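Long-range contact in elongation factor G (Thermus thermophilus, PDB 2DY1), which binds GTP and magnesium and, as an elongation factor G, probably hydrolyses the nucleotide to drive translocation in protein synthesis: residues V454-E465 / V563-P574. Residues are numbered along the deposited sequence; the frame is centred on the assembly and turned at random.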
loop_
_atom_site.group_PDB
_atom_site.type_symbol
_atom_site.label_atom_id
_atom_site.label_comp_id
_atom_site.label_asym_id
_atom_site.label_seq_id
_atom_site.Cartn_x
_atom_site.Cartn_y
_atom_site.Cartn_z
ATOM N N VAL A 454 22.973 10.291 -1.994
ATOM C CA VAL A 454 23.022 10.150 -0.545
ATOM C C VAL A 454 23.218 11.516 0.097
ATOM O O VAL A 454 24.040 12.312 -0.351
ATOM C CB VAL A 454 24.183 9.226 -0.114
ATOM C CG1 VAL A 454 24.323 9.211 1.402
ATOM C CG2 VAL A 454 23.923 7.813 -0.621
ATOM N N PRO A 455 22.444 11.809 1.145
ATOM C CA PRO A 455 22.577 13.103 1.818
ATOM C C PRO A 455 23.745 13.127 2.808
ATOM O O PRO A 455 23.551 13.072 4.027
ATOM C CB PRO A 455 21.219 13.276 2.492
ATOM C CG PRO A 455 20.866 11.868 2.853
ATOM C CD PRO A 455 21.240 11.098 1.607
ATOM N N TYR A 456 24.958 13.191 2.270
ATOM C CA TYR A 456 26.155 13.249 3.102
ATOM C C TYR A 456 26.134 14.557 3.881
ATOM O O TYR A 456 25.460 15.516 3.507
ATOM C CB TYR A 456 27.416 13.211 2.237
ATOM C CG TYR A 456 27.652 11.887 1.566
ATOM C CD1 TYR A 456 28.069 10.777 2.298
ATOM C CD2 TYR A 456 27.428 11.731 0.201
ATOM C CE1 TYR A 456 28.257 9.532 1.680
ATOM C CE2 TYR A 456 27.609 10.498 -0.422
ATOM C CZ TYR A 456 28.019 9.409 0.321
ATOM O OH TYR A 456 28.168 8.188 -0.301
ATOM N N ARG A 457 26.869 14.588 4.981
ATOM C CA ARG A 457 26.941 15.796 5.779
ATOM C C ARG A 457 28.369 15.952 6.241
ATOM O O ARG A 457 29.235 15.160 5.863
ATOM C CB ARG A 457 25.970 15.718 6.954
ATOM C CG ARG A 457 24.533 15.743 6.456
ATOM C CD ARG A 457 23.525 16.042 7.526
ATOM N NE ARG A 457 22.183 16.028 6.956
ATOM C CZ ARG A 457 21.092 15.836 7.677
ATOM N NH1 ARG A 457 21.201 15.658 8.985
ATOM N NH2 ARG A 457 19.904 15.765 7.090
ATOM N N GLU A 458 28.623 16.985 7.034
ATOM C CA GLU A 458 29.970 17.232 7.524
ATOM C C GLU A 458 29.920 17.662 8.975
ATOM O O GLU A 458 28.875 18.053 9.474
ATOM C CB GLU A 458 30.627 18.353 6.712
ATOM C CG GLU A 458 30.813 18.033 5.240
ATOM C CD GLU A 458 31.373 19.204 4.456
ATOM O OE1 GLU A 458 32.101 20.029 5.056
ATOM O OE2 GLU A 458 31.102 19.294 3.240
ATOM N N THR A 459 31.062 17.570 9.650
ATOM C CA THR A 459 31.157 18.013 11.032
ATOM C C THR A 459 32.612 18.353 11.319
ATOM O O THR A 459 33.454 18.315 10.411
ATOM C CB THR A 459 30.630 16.956 12.030
ATOM O OG1 THR A 459 30.455 17.576 13.317
ATOM C CG2 THR A 459 31.597 15.780 12.160
ATOM N N ILE A 460 32.909 18.703 12.565
ATOM C CA ILE A 460 34.273 19.065 12.930
ATOM C C ILE A 460 34.836 18.183 14.039
ATOM O O ILE A 460 34.091 17.668 14.868
ATOM C CB ILE A 460 34.351 20.542 13.373
ATOM C CG1 ILE A 460 33.297 20.834 14.441
ATOM C CG2 ILE A 460 34.146 21.457 12.177
ATOM C CD1 ILE A 460 33.399 22.259 15.036
ATOM N N LYS A 461 36.161 18.031 14.062
ATOM C CA LYS A 461 36.810 17.194 15.063
ATOM C C LYS A 461 37.591 17.946 16.144
ATOM O O LYS A 461 37.932 17.368 17.182
ATOM C CB LYS A 461 37.733 16.186 14.375
ATOM C CG LYS A 461 37.006 15.008 13.723
ATOM C CD LYS A 461 38.006 13.961 13.248
ATOM C CE LYS A 461 37.323 12.665 12.832
ATOM N NZ LYS A 461 38.308 11.633 12.386
ATOM N N LYS A 462 37.875 19.222 15.912
ATOM C CA LYS A 462 38.601 19.997 16.910
ATOM C C LYS A 462 38.077 21.418 17.045
ATOM O O LYS A 462 37.427 21.958 16.144
ATOM C CB LYS A 462 40.104 20.018 16.599
ATOM C CG LYS A 462 40.508 20.818 15.376
ATOM C CD LYS A 462 42.030 20.778 15.192
ATOM C CE LYS A 462 42.479 21.585 13.984
ATOM N NZ LYS A 462 43.963 21.615 13.833
ATOM N N VAL A 463 38.350 22.012 18.201
ATOM C CA VAL A 463 37.910 23.366 18.485
ATOM C C VAL A 463 38.736 24.359 17.687
ATOM O O VAL A 463 39.922 24.140 17.440
ATOM C CB VAL A 463 38.067 23.698 19.979
ATOM C CG1 VAL A 463 37.640 25.141 20.236
ATOM C CG2 VAL A 463 37.231 22.743 20.818
ATOM N N ALA A 464 38.098 25.453 17.282
ATOM C CA ALA A 464 38.771 26.507 16.551
ATOM C C ALA A 464 37.985 27.800 16.728
ATOM O O ALA A 464 36.798 27.776 17.049
ATOM C CB ALA A 464 38.882 26.143 15.067
ATOM N N GLU A 465 38.649 28.928 16.534
ATOM C CA GLU A 465 37.970 30.204 16.667
ATOM C C GLU A 465 38.631 31.244 15.793
ATOM O O GLU A 465 39.797 31.123 15.412
ATOM C CB GLU A 465 37.934 30.657 18.130
ATOM C CG GLU A 465 39.283 31.073 18.695
ATOM C CD GLU A 465 39.213 31.439 20.166
ATOM O OE1 GLU A 465 40.121 32.173 20.617
ATOM O OE2 GLU A 465 38.272 30.991 20.865
ATOM N N VAL A 563 36.470 29.579 10.336
ATOM C CA VAL A 563 36.685 28.730 11.490
ATOM C C VAL A 563 36.502 27.235 11.238
ATOM O O VAL A 563 37.287 26.423 11.728
ATOM C CB VAL A 563 35.784 29.186 12.670
ATOM C CG1 VAL A 563 36.085 28.358 13.910
ATOM C CG2 VAL A 563 36.035 30.670 12.955
ATOM N N MET A 564 35.476 26.855 10.479
ATOM C CA MET A 564 35.269 25.435 10.229
ATOM C C MET A 564 36.492 24.801 9.564
ATOM O O MET A 564 36.825 23.644 9.837
ATOM C CB MET A 564 34.044 25.202 9.345
ATOM C CG MET A 564 33.849 23.732 9.022
ATOM S SD MET A 564 32.459 23.417 7.935
ATOM C CE MET A 564 32.652 21.606 7.740
ATOM N N ALA A 565 37.164 25.556 8.706
ATOM C CA ALA A 565 38.345 25.041 8.009
ATOM C C ALA A 565 39.512 24.744 8.953
ATOM O O ALA A 565 40.393 23.930 8.642
ATOM C CB ALA A 565 38.778 26.025 6.942
ATOM N N GLU A 566 39.526 25.404 10.108
ATOM C CA GLU A 566 40.587 25.199 11.085
ATOM C C GLU A 566 40.137 24.186 12.118
ATOM O O GLU A 566 40.898 23.829 13.019
ATOM C CB GLU A 566 40.912 26.515 11.805
ATOM C CG GLU A 566 40.991 27.735 10.899
ATOM C CD GLU A 566 41.162 29.038 11.675
ATOM O OE1 GLU A 566 41.207 30.108 11.031
ATOM O OE2 GLU A 566 41.249 28.997 12.924
ATOM N N ALA A 567 38.907 23.701 11.979
ATOM C CA ALA A 567 38.355 22.767 12.952
ATOM C C ALA A 567 38.391 21.287 12.569
ATOM O O ALA A 567 37.632 20.485 13.114
ATOM C CB ALA A 567 36.928 23.185 13.296
ATOM N N HIS A 568 39.293 20.932 11.659
ATOM C CA HIS A 568 39.439 19.550 11.200
ATOM C C HIS A 568 38.107 18.912 10.805
ATOM O O HIS A 568 37.586 18.015 11.476
ATOM C CB HIS A 568 40.123 18.701 12.264
ATOM C CG HIS A 568 40.650 17.404 11.738
ATOM N ND1 HIS A 568 39.888 16.256 11.685
ATOM C CD2 HIS A 568 41.843 17.088 11.183
ATOM C CE1 HIS A 568 40.589 15.290 11.119
ATOM N NE2 HIS A 568 41.780 15.769 10.803
ATOM N N PRO A 569 37.539 19.383 9.696
ATOM C CA PRO A 569 36.269 18.889 9.164
ATOM C C PRO A 569 36.381 17.455 8.646
ATOM O O PRO A 569 37.431 17.045 8.143
ATOM C CB PRO A 569 35.950 19.893 8.058
ATOM C CG PRO A 569 37.296 20.378 7.626
ATOM C CD PRO A 569 38.021 20.538 8.920
ATOM N N VAL A 570 35.300 16.694 8.793
ATOM C CA VAL A 570 35.260 15.312 8.336
ATOM C C VAL A 570 33.907 14.994 7.706
ATOM O O VAL A 570 32.892 15.600 8.060
ATOM C CB VAL A 570 35.506 14.315 9.492
ATOM C CG1 VAL A 570 36.869 14.572 10.111
ATOM C CG2 VAL A 570 34.408 14.429 10.532
ATOM N N LEU A 571 33.906 14.030 6.785
ATOM C CA LEU A 571 32.695 13.618 6.075
ATOM C C LEU A 571 31.868 12.609 6.858
ATOM O O LEU A 571 32.407 11.680 7.466
ATOM C CB LEU A 571 33.074 13.015 4.722
ATOM C CG LEU A 571 31.928 12.791 3.730
ATOM C CD1 LEU A 571 31.415 14.130 3.223
ATOM C CD2 LEU A 571 32.425 11.944 2.570
ATOM N N LEU A 572 30.550 12.797 6.842
ATOM C CA LEU A 572 29.630 11.905 7.540
ATOM C C LEU A 572 28.658 11.311 6.524
ATOM O O LEU A 572 28.368 11.930 5.508
ATOM C CB LEU A 572 28.823 12.674 8.591
ATOM C CG LEU A 572 29.576 13.408 9.702
ATOM C CD1 LEU A 572 28.568 14.142 10.569
ATOM C CD2 LEU A 572 30.376 12.416 10.544
ATOM N N GLU A 573 28.172 10.106 6.801
ATOM C CA GLU A 573 27.209 9.466 5.909
ATOM C C GLU A 573 26.088 8.889 6.745
ATOM O O GLU A 573 26.277 8.560 7.912
ATOM C CB GLU A 573 27.875 8.358 5.080
ATOM C CG GLU A 573 28.271 7.128 5.869
ATOM C CD GLU A 573 28.918 6.073 4.985
ATOM O OE1 GLU A 573 28.375 5.805 3.893
ATOM O OE2 GLU A 573 29.961 5.510 5.382
ATOM N N PRO A 574 24.885 8.768 6.162
ATOM C CA PRO A 574 23.817 8.208 6.986
ATOM C C PRO A 574 23.917 6.694 7.129
ATOM O O PRO A 574 24.219 5.986 6.171
ATOM C CB PRO A 574 22.547 8.665 6.271
ATOM C CG PRO A 574 22.972 8.821 4.866
ATOM C CD PRO A 574 24.357 9.387 4.938
HETATM O O HOH W 1 29.322 6.120 1.351
#
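An antiparallel strand pair, 457-460 against 569-574, forms part of the sheet that continues into strands 610-618 and 638-648. Two hydrogen-bonded pairs hold it: Arg457 with Leu572 (Arg457 N to Leu572 O, 3.1 Å) and Thr459 with Val570 (Val570 N to Thr459 O, 2.9 Å). Beyond Ile460 the pairing turns irregular. Ala567 O accepts from Lys461 N, nearly along the C=O axis, and from Lys462 N, 50° above its carbonyl plane, while Lys461 N is shared with His568 O. On one face Thr459 CG2 meets Val570 CG2 side by side at 3.5 Å, and Leu572 CD1 comes obliquely against the same threonine. With CG opposite the carbonyl carbon (chi1 -76°), the extended Lys461 lays CD and CE across Val570 CG1 (3.4 Å each, tight) and CD at the edge of the His568 ring. On the other face, Ile460 CG2 presses on Ala567 CB at 3.5 Å, and the Met564 side chain crosses that of Glu458 at about a right angle, its CE 3.2 Å from Glu458 OE1. Tyr456 closes the far end: CD1 meets Leu572 O in the ring plane, Val454 CG1 lies 3.8 Å above the centre of one ring face, CE1 packs on Glu573 CB at 3.6 Å, and the tyrosine hydroxyl shares a water with Glu573 OE1. With an alanine in place of Tyr456, Val454 CG1 and Glu573 CB would probably lose the ring they pack on, and the water its second partner. Backbone amides of Leu525, Ala526 and Phe528 grip the Glu458 carboxylate, and Glu573 pairs with Arg598. Helix 651-663 packs on Tyr456 and Leu571, strand 477-489 meets Ile460 and Val563, and strand 638-648, antiparallel to 569-583, lays Tyr646 on Leu572 and Pro574, consistent with the junction of domain IV and the C-terminal domain.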